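Local coordinates for protein formate oxidase (Aspergillus oryzae, PDB 5ZU2) that binds FAD and, as a formate oxidase of the GMC oxidoreductase family, is thought to use this flavin to oxidise formate, at residues G92-N97 against S209-F214; V227-L232 against P272-L277; F404-P409 against C505-H510. The protein carries 1 engineered substitution. All blocks are in the same frame, centred on the assembly; numbering follows the deposited sequence.

Contact 1: residues G92-N97 against S209-F214. With FAD (flavin-adenine dinucleotide), chain D.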
# COMPACT_ATOMS: atom_id res chain seq x y z
N GLY A 92 -0.94 -3.28 -11.35
CA GLY A 92 -0.29 -3.80 -10.17
C GLY A 92 -1.20 -3.87 -8.96
O GLY A 92 -2.36 -4.32 -9.03
N SER A 93 -0.69 -3.44 -7.82
CA SER A 93 -1.49 -3.53 -6.61
C SER A 93 -2.59 -2.47 -6.54
O SER A 93 -3.55 -2.66 -5.79
CB SER A 93 -0.57 -3.47 -5.39
OG SER A 93 0.27 -4.62 -5.35
N SER A 94 -2.51 -1.38 -7.32
CA SER A 94 -3.64 -0.45 -7.41
C SER A 94 -4.86 -1.08 -8.09
O SER A 94 -5.97 -0.54 -7.97
CB SER A 94 -3.22 0.85 -8.14
OG SER A 94 -3.16 0.74 -9.56
N SER A 95 -4.70 -2.23 -8.74
CA SER A 95 -5.82 -2.99 -9.26
C SER A 95 -6.48 -3.92 -8.25
O SER A 95 -7.51 -4.53 -8.58
CB SER A 95 -5.38 -3.80 -10.47
OG SER A 95 -5.05 -2.93 -11.54
N LEU A 96 -5.93 -4.09 -7.04
CA LEU A 96 -6.58 -4.95 -6.05
C LEU A 96 -6.55 -4.41 -4.63
O LEU A 96 -6.82 -5.17 -3.71
CB LEU A 96 -6.00 -6.38 -6.01
CG LEU A 96 -4.51 -6.73 -5.95
CD1 LEU A 96 -3.82 -6.29 -4.67
CD2 LEU A 96 -4.41 -8.23 -6.09
N ASN A 97 -6.20 -3.14 -4.42
CA ASN A 97 -6.10 -2.59 -3.08
C ASN A 97 -7.47 -2.13 -2.56
O ASN A 97 -8.48 -2.21 -3.27
CB ASN A 97 -5.04 -1.47 -3.04
CG ASN A 97 -5.41 -0.23 -3.83
OD1 ASN A 97 -6.55 -0.04 -4.26
ND2 ASN A 97 -4.43 0.66 -4.00
N SER A 209 -10.45 3.27 -9.42
CA SER A 209 -9.45 4.06 -10.13
C SER A 209 -8.08 3.39 -10.00
O SER A 209 -7.39 3.54 -8.99
CB SER A 209 -9.40 5.48 -9.59
OG SER A 209 -10.68 6.08 -9.60
N GLY A 210 -7.67 2.66 -11.04
CA GLY A 210 -6.37 2.02 -11.08
C GLY A 210 -5.36 2.74 -11.97
O GLY A 210 -5.72 3.53 -12.85
N SER A 211 -4.07 2.50 -11.69
CA SER A 211 -3.01 3.20 -12.41
C SER A 211 -3.06 2.91 -13.90
O SER A 211 -2.45 3.64 -14.69
CB SER A 211 -1.64 2.83 -11.83
OG SER A 211 -1.13 1.62 -12.36
N PHE A 212 -3.80 1.87 -14.31
CA PHE A 212 -3.99 1.61 -15.73
C PHE A 212 -4.64 2.78 -16.45
O PHE A 212 -4.53 2.89 -17.68
CB PHE A 212 -4.84 0.34 -15.92
CG PHE A 212 -6.05 0.27 -15.03
CD1 PHE A 212 -7.16 1.06 -15.28
CD2 PHE A 212 -6.09 -0.61 -13.96
CE1 PHE A 212 -8.28 1.00 -14.46
CE2 PHE A 212 -7.22 -0.67 -13.14
CZ PHE A 212 -8.32 0.15 -13.41
N LEU A 213 -5.30 3.68 -15.71
CA LEU A 213 -5.87 4.87 -16.30
C LEU A 213 -4.82 5.84 -16.81
O LEU A 213 -5.18 6.83 -17.46
CB LEU A 213 -6.76 5.58 -15.27
CG LEU A 213 -7.99 4.77 -14.83
CD1 LEU A 213 -8.73 5.48 -13.68
CD2 LEU A 213 -8.90 4.49 -16.03
N PHE A 214 -3.55 5.62 -16.49
CA PHE A 214 -2.46 6.45 -16.97
C PHE A 214 -2.01 6.12 -18.39
O PHE A 214 -1.44 6.99 -19.06
CB PHE A 214 -1.23 6.32 -16.07
CG PHE A 214 -1.10 7.38 -15.04
CD1 PHE A 214 -0.55 8.61 -15.36
CD2 PHE A 214 -1.50 7.16 -13.73
CE1 PHE A 214 -0.42 9.61 -14.40
CE2 PHE A 214 -1.36 8.16 -12.78
CZ PHE A 214 -0.83 9.39 -13.12
PA FAD D . 2.76 -2.61 -7.60
O1A FAD D . 2.51 -3.89 -6.94
O2A FAD D . 1.53 -1.71 -7.73
O5B FAD D . 3.37 -2.81 -9.10
C5B FAD D . 4.35 -3.84 -9.40
C4B FAD D . 4.05 -4.35 -10.79
O4B FAD D . 5.19 -5.10 -11.30
C3B FAD D . 2.84 -5.27 -10.91
O3B FAD D . 2.04 -4.96 -12.04
C2B FAD D . 3.47 -6.65 -11.08
O2B FAD D . 2.65 -7.59 -11.78
C1B FAD D . 4.73 -6.29 -11.87
N9A FAD D . 5.78 -7.30 -11.77
C8A FAD D . 6.34 -7.75 -10.60
N7A FAD D . 7.27 -8.65 -10.77
C5A FAD D . 7.31 -8.83 -12.14
C6A FAD D . 8.09 -9.67 -12.96
N6A FAD D . 9.01 -10.52 -12.48
N1A FAD D . 7.90 -9.60 -14.30
C2A FAD D . 6.99 -8.75 -14.77
N3A FAD D . 6.18 -7.92 -14.09
C4A FAD D . 6.40 -8.01 -12.77
N1 FAD D . -2.63 1.42 -0.26
C2 FAD D . -3.40 2.47 0.14
O2 FAD D . -2.96 3.63 0.14
N3 FAD D . -4.72 2.25 0.56
C4 FAD D . -5.36 1.01 0.62
O4 FAD D . -6.53 0.93 1.02
C4X FAD D . -4.52 -0.10 0.18
N5 FAD D . -5.03 -1.31 0.21
C5X FAD D . -4.24 -2.36 -0.21
C6 FAD D . -4.79 -3.65 -0.21
C7 FAD D . -4.04 -4.74 -0.63
C7M FAD D . -4.67 -6.12 -0.61
C8 FAD D . -2.72 -4.55 -1.07
C8M FAD D . -1.88 -5.71 -1.54
C9 FAD D . -2.17 -3.26 -1.08
C9A FAD D . -2.92 -2.17 -0.65
N10 FAD D . -2.41 -0.85 -0.67
C10 FAD D . -3.18 0.21 -0.25
C1' FAD D . -1.03 -0.57 -1.05
C2' FAD D . -0.85 -0.04 -2.46
O2' FAD D . -1.79 -0.64 -3.34
C3' FAD D . 0.57 -0.40 -2.92
O3' FAD D . 1.52 -0.05 -1.92
C4' FAD D . 1.01 0.20 -4.25
O4' FAD D . 0.03 -0.11 -5.24
C5' FAD D . 2.40 -0.31 -4.59
O5' FAD D . 2.77 0.20 -5.89
P FAD D . 4.08 -0.26 -6.61
O1P FAD D . 4.03 0.43 -7.97
O2P FAD D . 5.22 -0.02 -5.66
O3P FAD D . 3.89 -1.82 -6.82
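Ser-94 and Ser-211 meet where a 3-10 turn, residues 93-95 of a loop of the GMC oxidoreductase fold, backs onto the start of the loop that follows strand 207-208. One hydrogen bond joins the two segments. OG of Ser-94 accepts the backbone N of Ser-211 at 2.9 Å, nearly straight at 171°. With chi1 at 79°, this OG sits between its own N and carbonyl carbon, which leaves it facing the other loop while it also bonds to Gly-91 O. A small hydroxyl thus ties its own loop to a second one by using both bonding roles. OG of Ser-211 looks elsewhere, to the carbonyl of Gly-15 in what is consistent with a Rossmann-type glycine motif, and Tyr-559 of helix 555-572 packs against both serines.

Ser-95 hands its OG to Leu-90 O, yet the same atom lies in the plane of the Phe-212 ring, at the edge. Gly-210, with no side chain, lets that ring draw close: its CA lies 3.5 Å above one face, toward the rim. The segment 92-97 also meets the cofactor. N and OG of Ser-93 donate to FAD O2A and O1A, both at 2.8 Å, and Asn-97 ND2 donates to the ribityl hydroxyl FAD O2' at 3.0 Å. Back at the ring edge, Ser-95 OG is equally 3.5 Å from CD2 and CE2 of Phe-212.

Contact 2: residues V227-L232 against P272-L277; sequences VHSKRL and PKLLML. With FAD (flavin-adenine dinucleotide), chain D; ACT (acetate ion), chain H.
NZ of Lys-273, at the edge of the His-228 ring and 4.5 Å from its NE2, is gripped by a salt bridge to Glu-270 and by the carbonyls of Pro-440 and Gln-442. The Pro-440 carbonyl is shared with NE2 of His-228. Between lysine and histidine lies an acetate, probably from the crystallisation liquor: its O is 2.6 Å from Lys-273 NZ and takes a weak bond from His-228 NE2, bent to 127°.

Beyond this polar end the contact becomes apolar. Leu-274, its CG swung away from the backbone N (chi1 -163°), drives CD1 against the strand, 3.5 Å from Ser-229 OG and 3.7 Å from Arg-231 N. Here helix 267-277 packs on edge strand 227-235 of a mixed sheet in the FAD-binding part of the fold, the axes of the two short segments inclined at 58°. A classic beta bulge, Lys-230 and Arg-231 opposite Thr-245, interrupts the strand just where Leu-274 presses.

Further along, Leu-232 crosses Leu-274 at about a right angle, with CG 4.0 Å from Leu-274 CD2, and sends CD1 to CD2 of Leu-275. The backbone N of Ser-229, meanwhile, donates almost straight to the adenine of FAD at N1A (3.0 Å), while the OG of that residue bonds to Gln-266.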
# COMPACT_ATOMS: atom_id res chain seq x y z
N VAL A 227 4.34 -11.20 -19.81
CA VAL A 227 5.75 -11.53 -19.91
C VAL A 227 6.37 -11.41 -18.53
O VAL A 227 6.04 -10.49 -17.77
CB VAL A 227 6.51 -10.65 -20.94
CG1 VAL A 227 5.89 -10.78 -22.31
CG2 VAL A 227 6.59 -9.20 -20.50
N HIS A 228 7.26 -12.33 -18.21
CA HIS A 228 7.92 -12.41 -16.92
C HIS A 228 9.37 -11.96 -17.06
O HIS A 228 10.11 -12.46 -17.91
CB HIS A 228 7.80 -13.84 -16.39
CG HIS A 228 7.98 -13.94 -14.92
ND1 HIS A 228 6.92 -13.95 -14.04
CD2 HIS A 228 9.10 -14.06 -14.16
CE1 HIS A 228 7.38 -14.06 -12.80
NE2 HIS A 228 8.70 -14.13 -12.85
N SER A 229 9.79 -11.02 -16.22
CA SER A 229 11.13 -10.48 -16.36
C SER A 229 12.16 -11.50 -15.94
O SER A 229 11.98 -12.23 -14.96
CB SER A 229 11.31 -9.20 -15.54
OG SER A 229 11.15 -9.47 -14.15
N LYS A 230 13.24 -11.58 -16.71
CA LYS A 230 14.31 -12.48 -16.34
C LYS A 230 15.46 -11.74 -15.68
O LYS A 230 15.98 -12.20 -14.67
CB LYS A 230 14.81 -13.25 -17.57
CG LYS A 230 16.10 -13.99 -17.27
CD LYS A 230 16.80 -14.45 -18.52
CE LYS A 230 17.95 -15.37 -18.19
NZ LYS A 230 18.77 -15.65 -19.40
N ARG A 231 15.81 -10.57 -16.19
CA ARG A 231 17.05 -9.91 -15.82
C ARG A 231 17.09 -8.52 -16.45
O ARG A 231 16.50 -8.31 -17.51
CB ARG A 231 18.25 -10.75 -16.29
CG ARG A 231 19.61 -10.25 -15.91
CD ARG A 231 20.70 -11.04 -16.64
NE ARG A 231 20.66 -12.46 -16.32
CZ ARG A 231 21.21 -13.40 -17.08
NH1 ARG A 231 21.83 -13.06 -18.21
NH2 ARG A 231 21.13 -14.68 -16.72
N LEU A 232 17.74 -7.58 -15.77
CA LEU A 232 18.11 -6.34 -16.42
C LEU A 232 19.38 -6.55 -17.24
O LEU A 232 20.31 -7.21 -16.79
CB LEU A 232 18.33 -5.22 -15.40
CG LEU A 232 17.08 -4.76 -14.66
CD1 LEU A 232 17.45 -3.85 -13.48
CD2 LEU A 232 16.11 -4.10 -15.64
N PRO A 272 13.72 -5.51 -5.72
CA PRO A 272 15.03 -5.97 -5.20
C PRO A 272 15.46 -7.32 -5.77
O PRO A 272 16.65 -7.54 -6.00
CB PRO A 272 14.80 -6.06 -3.68
CG PRO A 272 13.33 -6.24 -3.54
CD PRO A 272 12.73 -5.40 -4.64
N LYS A 273 14.50 -8.23 -5.99
CA LYS A 273 14.84 -9.51 -6.60
C LYS A 273 15.41 -9.33 -8.00
O LYS A 273 16.51 -9.81 -8.30
CB LYS A 273 13.60 -10.42 -6.63
CG LYS A 273 13.81 -11.72 -7.39
CD LYS A 273 12.50 -12.48 -7.48
CE LYS A 273 12.35 -13.22 -8.77
NZ LYS A 273 10.91 -13.57 -9.00
N LEU A 274 14.71 -8.59 -8.87
CA LEU A 274 15.24 -8.39 -10.21
C LEU A 274 16.60 -7.69 -10.17
O LEU A 274 17.51 -8.06 -10.92
CB LEU A 274 14.27 -7.60 -11.09
CG LEU A 274 14.58 -7.73 -12.60
CD1 LEU A 274 14.42 -9.19 -13.07
CD2 LEU A 274 13.77 -6.77 -13.49
N LEU A 275 16.77 -6.70 -9.29
CA LEU A 275 18.09 -6.07 -9.16
C LEU A 275 19.16 -7.10 -8.86
O LEU A 275 20.24 -7.07 -9.47
CB LEU A 275 18.10 -4.99 -8.07
CG LEU A 275 17.52 -3.63 -8.46
CD1 LEU A 275 17.42 -2.73 -7.26
CD2 LEU A 275 18.33 -2.99 -9.55
N MET A 276 18.88 -7.99 -7.90
CA MET A 276 19.88 -8.98 -7.49
C MET A 276 20.17 -10.00 -8.58
O MET A 276 21.32 -10.38 -8.78
CB MET A 276 19.43 -9.67 -6.21
CG MET A 276 19.53 -8.75 -5.00
SD MET A 276 19.22 -9.58 -3.44
CE MET A 276 17.44 -9.74 -3.40
N LEU A 277 19.14 -10.46 -9.29
CA LEU A 277 19.38 -11.38 -10.40
C LEU A 277 20.25 -10.75 -11.47
O LEU A 277 20.89 -11.47 -12.23
CB LEU A 277 18.06 -11.84 -11.02
CG LEU A 277 17.15 -12.70 -10.13
CD1 LEU A 277 15.82 -12.97 -10.79
CD2 LEU A 277 17.82 -14.00 -9.76
PA FAD D . 2.76 -2.61 -7.60
O1A FAD D . 2.51 -3.89 -6.94
O2A FAD D . 1.53 -1.71 -7.73
O5B FAD D . 3.37 -2.81 -9.10
C5B FAD D . 4.35 -3.84 -9.40
C4B FAD D . 4.05 -4.35 -10.79
O4B FAD D . 5.19 -5.10 -11.30
C3B FAD D . 2.84 -5.27 -10.91
O3B FAD D . 2.04 -4.96 -12.04
C2B FAD D . 3.47 -6.65 -11.08
O2B FAD D . 2.65 -7.59 -11.78
C1B FAD D . 4.73 -6.29 -11.87
N9A FAD D . 5.78 -7.30 -11.77
C8A FAD D . 6.34 -7.75 -10.60
N7A FAD D . 7.27 -8.65 -10.77
C5A FAD D . 7.31 -8.83 -12.14
C6A FAD D . 8.09 -9.67 -12.96
N6A FAD D . 9.01 -10.52 -12.48
N1A FAD D . 7.90 -9.60 -14.30
C2A FAD D . 6.99 -8.75 -14.77
N3A FAD D . 6.18 -7.92 -14.09
C4A FAD D . 6.40 -8.01 -12.77
N1 FAD D . -2.63 1.42 -0.26
C2 FAD D . -3.40 2.47 0.14
O2 FAD D . -2.96 3.63 0.14
N3 FAD D . -4.72 2.25 0.56
C4 FAD D . -5.36 1.01 0.62
O4 FAD D . -6.53 0.93 1.02
C4X FAD D . -4.52 -0.10 0.18
N5 FAD D . -5.03 -1.31 0.21
C5X FAD D . -4.24 -2.36 -0.21
C6 FAD D . -4.79 -3.65 -0.21
C7 FAD D . -4.04 -4.74 -0.63
C7M FAD D . -4.67 -6.12 -0.61
C8 FAD D . -2.72 -4.55 -1.07
C8M FAD D . -1.88 -5.71 -1.54
C9 FAD D . -2.17 -3.26 -1.08
C9A FAD D . -2.92 -2.17 -0.65
N10 FAD D . -2.41 -0.85 -0.67
C10 FAD D . -3.18 0.21 -0.25
C1' FAD D . -1.03 -0.57 -1.05
C2' FAD D . -0.85 -0.04 -2.46
O2' FAD D . -1.79 -0.64 -3.34
C3' FAD D . 0.57 -0.40 -2.92
O3' FAD D . 1.52 -0.05 -1.92
C4' FAD D . 1.01 0.20 -4.25
O4' FAD D . 0.03 -0.11 -5.24
C5' FAD D . 2.40 -0.31 -4.59
O5' FAD D . 2.77 0.20 -5.89
P FAD D . 4.08 -0.26 -6.61
O1P FAD D . 4.03 0.43 -7.97
O2P FAD D . 5.22 -0.02 -5.66
O3P FAD D . 3.89 -1.82 -6.82
C ACT H . 7.82 -14.91 -9.10
O ACT H . 8.70 -14.54 -9.92
OXT ACT H . 7.65 -14.54 -7.89
CH3 ACT H . 6.79 -15.99 -9.69

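Contact 3: residues F404-P409 against C505-H510. With FAD (flavin-adenine dinucleotide), chain D.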
# COMPACT_ATOMS: atom_id res chain seq x y z
N PHE A 404 -9.28 -9.76 6.10
CA PHE A 404 -8.71 -9.40 7.39
C PHE A 404 -8.95 -10.46 8.45
O PHE A 404 -8.73 -10.18 9.63
CB PHE A 404 -9.26 -8.05 7.85
CG PHE A 404 -8.91 -6.90 6.93
CD1 PHE A 404 -7.69 -6.23 7.05
CD2 PHE A 404 -9.79 -6.51 5.93
CE1 PHE A 404 -7.36 -5.19 6.20
CE2 PHE A 404 -9.46 -5.44 5.07
CZ PHE A 404 -8.24 -4.80 5.21
N GLN A 405 -9.45 -11.65 8.07
CA GLN A 405 -9.63 -12.78 8.99
C GLN A 405 -9.06 -14.02 8.31
O GLN A 405 -9.81 -14.86 7.80
CB GLN A 405 -11.11 -12.98 9.36
CG GLN A 405 -11.69 -11.77 10.02
CD GLN A 405 -11.34 -11.73 11.48
OE1 GLN A 405 -12.09 -12.21 12.33
NE2 GLN A 405 -10.18 -11.17 11.79
N TRP A 406 -7.75 -14.19 8.42
CA TRP A 406 -7.04 -15.18 7.61
C TRP A 406 -7.22 -16.60 8.12
O TRP A 406 -7.05 -17.53 7.33
CB TRP A 406 -5.55 -14.84 7.54
CG TRP A 406 -5.23 -13.66 6.68
CD1 TRP A 406 -6.12 -12.85 6.01
CD2 TRP A 406 -3.93 -13.12 6.41
NE1 TRP A 406 -5.45 -11.86 5.34
CE2 TRP A 406 -4.10 -12.00 5.57
CE3 TRP A 406 -2.63 -13.48 6.80
CZ2 TRP A 406 -3.03 -11.24 5.10
CZ3 TRP A 406 -1.57 -12.73 6.33
CH2 TRP A 406 -1.78 -11.62 5.48
N HIS A 407 -7.59 -16.79 9.39
CA HIS A 407 -7.71 -18.14 9.95
C HIS A 407 -9.10 -18.41 10.51
O HIS A 407 -9.29 -19.44 11.17
CB HIS A 407 -6.66 -18.39 11.03
CG HIS A 407 -5.25 -18.43 10.50
ND1 HIS A 407 -4.70 -19.56 9.93
CD2 HIS A 407 -4.30 -17.46 10.42
CE1 HIS A 407 -3.47 -19.29 9.54
NE2 HIS A 407 -3.20 -18.03 9.83
N PHE A 408 -10.08 -17.50 10.29
CA PHE A 408 -11.41 -17.73 10.81
C PHE A 408 -12.40 -17.91 9.66
O PHE A 408 -12.26 -17.28 8.61
CB PHE A 408 -11.87 -16.58 11.71
CG PHE A 408 -10.87 -16.22 12.80
CD1 PHE A 408 -10.05 -17.20 13.36
CD2 PHE A 408 -10.75 -14.91 13.26
CE1 PHE A 408 -9.13 -16.87 14.36
CE2 PHE A 408 -9.84 -14.57 14.25
CZ PHE A 408 -9.02 -15.56 14.81
N PRO A 409 -13.40 -18.77 9.82
CA PRO A 409 -14.42 -18.90 8.76
C PRO A 409 -15.32 -17.68 8.74
O PRO A 409 -15.43 -16.94 9.72
CB PRO A 409 -15.23 -20.14 9.17
CG PRO A 409 -14.62 -20.64 10.44
CD PRO A 409 -13.73 -19.57 11.00
N CYS A 505 -2.07 -11.08 14.13
CA CYS A 505 -1.71 -9.96 13.28
C CYS A 505 -1.57 -10.39 11.83
O CYS A 505 -1.49 -11.58 11.50
CB CYS A 505 -0.42 -9.30 13.76
SG CYS A 505 1.07 -10.32 13.49
N GLN A 506 -1.53 -9.40 10.95
CA GLN A 506 -1.30 -9.62 9.53
C GLN A 506 -0.66 -8.36 8.97
O GLN A 506 -0.47 -7.37 9.68
CB GLN A 506 -2.60 -9.95 8.78
CG GLN A 506 -3.55 -8.78 8.64
CD GLN A 506 -4.73 -9.11 7.75
OE1 GLN A 506 -5.59 -9.91 8.13
NE2 GLN A 506 -4.76 -8.53 6.55
N THR A 507 -0.32 -8.41 7.68
CA THR A 507 0.09 -7.20 6.99
C THR A 507 -1.12 -6.30 6.78
O THR A 507 -2.20 -6.77 6.44
CB THR A 507 0.74 -7.52 5.64
OG1 THR A 507 1.04 -6.31 4.93
CG2 THR A 507 -0.15 -8.47 4.78
N ALA A 508 -0.93 -5.00 7.00
CA ALA A 508 -1.92 -4.03 6.56
C ALA A 508 -1.77 -3.68 5.09
O ALA A 508 -2.46 -2.78 4.61
CB ALA A 508 -1.86 -2.75 7.40
N PHE A 509 -0.86 -4.39 4.40
CA PHE A 509 -0.65 -4.31 2.95
C PHE A 509 0.13 -3.07 2.53
O PHE A 509 -0.06 -2.57 1.42
CB PHE A 509 -1.99 -4.36 2.21
CG PHE A 509 -2.80 -5.61 2.49
CD1 PHE A 509 -2.37 -6.86 2.05
CD2 PHE A 509 -3.99 -5.54 3.21
CE1 PHE A 509 -3.10 -8.02 2.30
CE2 PHE A 509 -4.72 -6.70 3.46
CZ PHE A 509 -4.27 -7.94 3.01
N HIS A 510 1.07 -2.60 3.37
CA HIS A 510 1.84 -1.41 3.02
C HIS A 510 3.35 -1.63 2.95
O HIS A 510 4.11 -0.78 3.44
CB HIS A 510 1.54 -0.30 4.03
CG HIS A 510 0.08 -0.05 4.25
ND1 HIS A 510 -0.86 -0.23 3.26
CD2 HIS A 510 -0.60 0.37 5.34
CE1 HIS A 510 -2.05 0.06 3.73
NE2 HIS A 510 -1.92 0.43 5.00
PA FAD D . 2.76 -2.61 -7.60
O1A FAD D . 2.51 -3.89 -6.94
O2A FAD D . 1.53 -1.71 -7.73
O5B FAD D . 3.37 -2.81 -9.10
C5B FAD D . 4.35 -3.84 -9.40
C4B FAD D . 4.05 -4.35 -10.79
O4B FAD D . 5.19 -5.10 -11.30
C3B FAD D . 2.84 -5.27 -10.91
O3B FAD D . 2.04 -4.96 -12.04
C2B FAD D . 3.47 -6.65 -11.08
O2B FAD D . 2.65 -7.59 -11.78
C1B FAD D . 4.73 -6.29 -11.87
N9A FAD D . 5.78 -7.30 -11.77
C8A FAD D . 6.34 -7.75 -10.60
N7A FAD D . 7.27 -8.65 -10.77
C5A FAD D . 7.31 -8.83 -12.14
C6A FAD D . 8.09 -9.67 -12.96
N6A FAD D . 9.01 -10.52 -12.48
N1A FAD D . 7.90 -9.60 -14.30
C2A FAD D . 6.99 -8.75 -14.77
N3A FAD D . 6.18 -7.92 -14.09
C4A FAD D . 6.40 -8.01 -12.77
N1 FAD D . -2.63 1.42 -0.26
C2 FAD D . -3.40 2.47 0.14
O2 FAD D . -2.96 3.63 0.14
N3 FAD D . -4.72 2.25 0.56
C4 FAD D . -5.36 1.01 0.62
O4 FAD D . -6.53 0.93 1.02
C4X FAD D . -4.52 -0.10 0.18
N5 FAD D . -5.03 -1.31 0.21
C5X FAD D . -4.24 -2.36 -0.21
C6 FAD D . -4.79 -3.65 -0.21
C7 FAD D . -4.04 -4.74 -0.63
C7M FAD D . -4.67 -6.12 -0.61
C8 FAD D . -2.72 -4.55 -1.07
C8M FAD D . -1.88 -5.71 -1.54
C9 FAD D . -2.17 -3.26 -1.08
C9A FAD D . -2.92 -2.17 -0.65
N10 FAD D . -2.41 -0.85 -0.67
C10 FAD D . -3.18 0.21 -0.25
C1' FAD D . -1.03 -0.57 -1.05
C2' FAD D . -0.85 -0.04 -2.46
O2' FAD D . -1.79 -0.64 -3.34
C3' FAD D . 0.57 -0.40 -2.92
O3' FAD D . 1.52 -0.05 -1.92
C4' FAD D . 1.01 0.20 -4.25
O4' FAD D . 0.03 -0.11 -5.24
C5' FAD D . 2.40 -0.31 -4.59
O5' FAD D . 2.77 0.20 -5.89
P FAD D . 4.08 -0.26 -6.61
O1P FAD D . 4.03 0.43 -7.97
O2P FAD D . 5.22 -0.02 -5.66
O3P FAD D . 3.89 -1.82 -6.82
O HOH W 1 -5.69 -12.35 9.72
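With CG between its N and carbonyl carbon (chi1 71°) and the chain extended beyond, Gln-506 lies along the face of Trp-406, whose own CG, anti to the carbonyl carbon, turns the indole toward strand 506-507. CB of Gln-506 makes a CH-pi contact, 3.7 Å from the centroid of the six-membered ring and only 9° off its normal. Farther out, OE1 hangs 3.4 Å above the indole plane toward the rim, the amide tilted 37° to it.

The polar atoms are satisfied around this overlap. Trp-406 NE1 goes to Ala-403 O, which also receives Gln-506 NE2. That amide N folds back as well, to the carbonyl of Thr-507 at 3.1 Å. One water bridges the segments, accepting from Trp-406 N and donating to Gln-506 OE1 at 2.9 Å.

At the indole edge, Trp-406 CH2 rests 3.6 Å from Thr-507 CG2, and CZ2 approaches CZ of Phe-509. OG1 of Thr-507 accepts Phe-509 N in an ST turn and also bonds to Asp-306. The Phe-509 ring has Thr-507 O over the centre of one face and the FAD methyl C7M 3.5 Å over the centre of the other, while Phe-404 CE1 meets its edge. Phe-509 thus forms part of the wall of the GMC oxidoreductase flavin site at the dimethylbenzene end of the isoalloxazine, with Phe-404 and Trp-406 gathered round its rim as a second shell.

Read from the N terminus, the three contacts come strictly in series, with neither nesting nor crossing. Contact 1 closes first, bringing the loop after strand 83-84 against the one after strand 207-208. Contact 2 opens soon afterwards and closes a much shorter excursion, joining edge strand 227-235 to helix 267-277. Contact 3 lies in the C-terminal half, setting the loop between strands 392-397 and 415-423 against strand 506-507. No two of them touch, the nearest atoms of contacts 1 and 3 being about 7 Å apart. FAD is what they share: 227-232 meets its adenine, 92-97 its pyrophosphate and ribityl chain, and 505-510 its flavin ring, so one segment of each contact borders the extended cofactor.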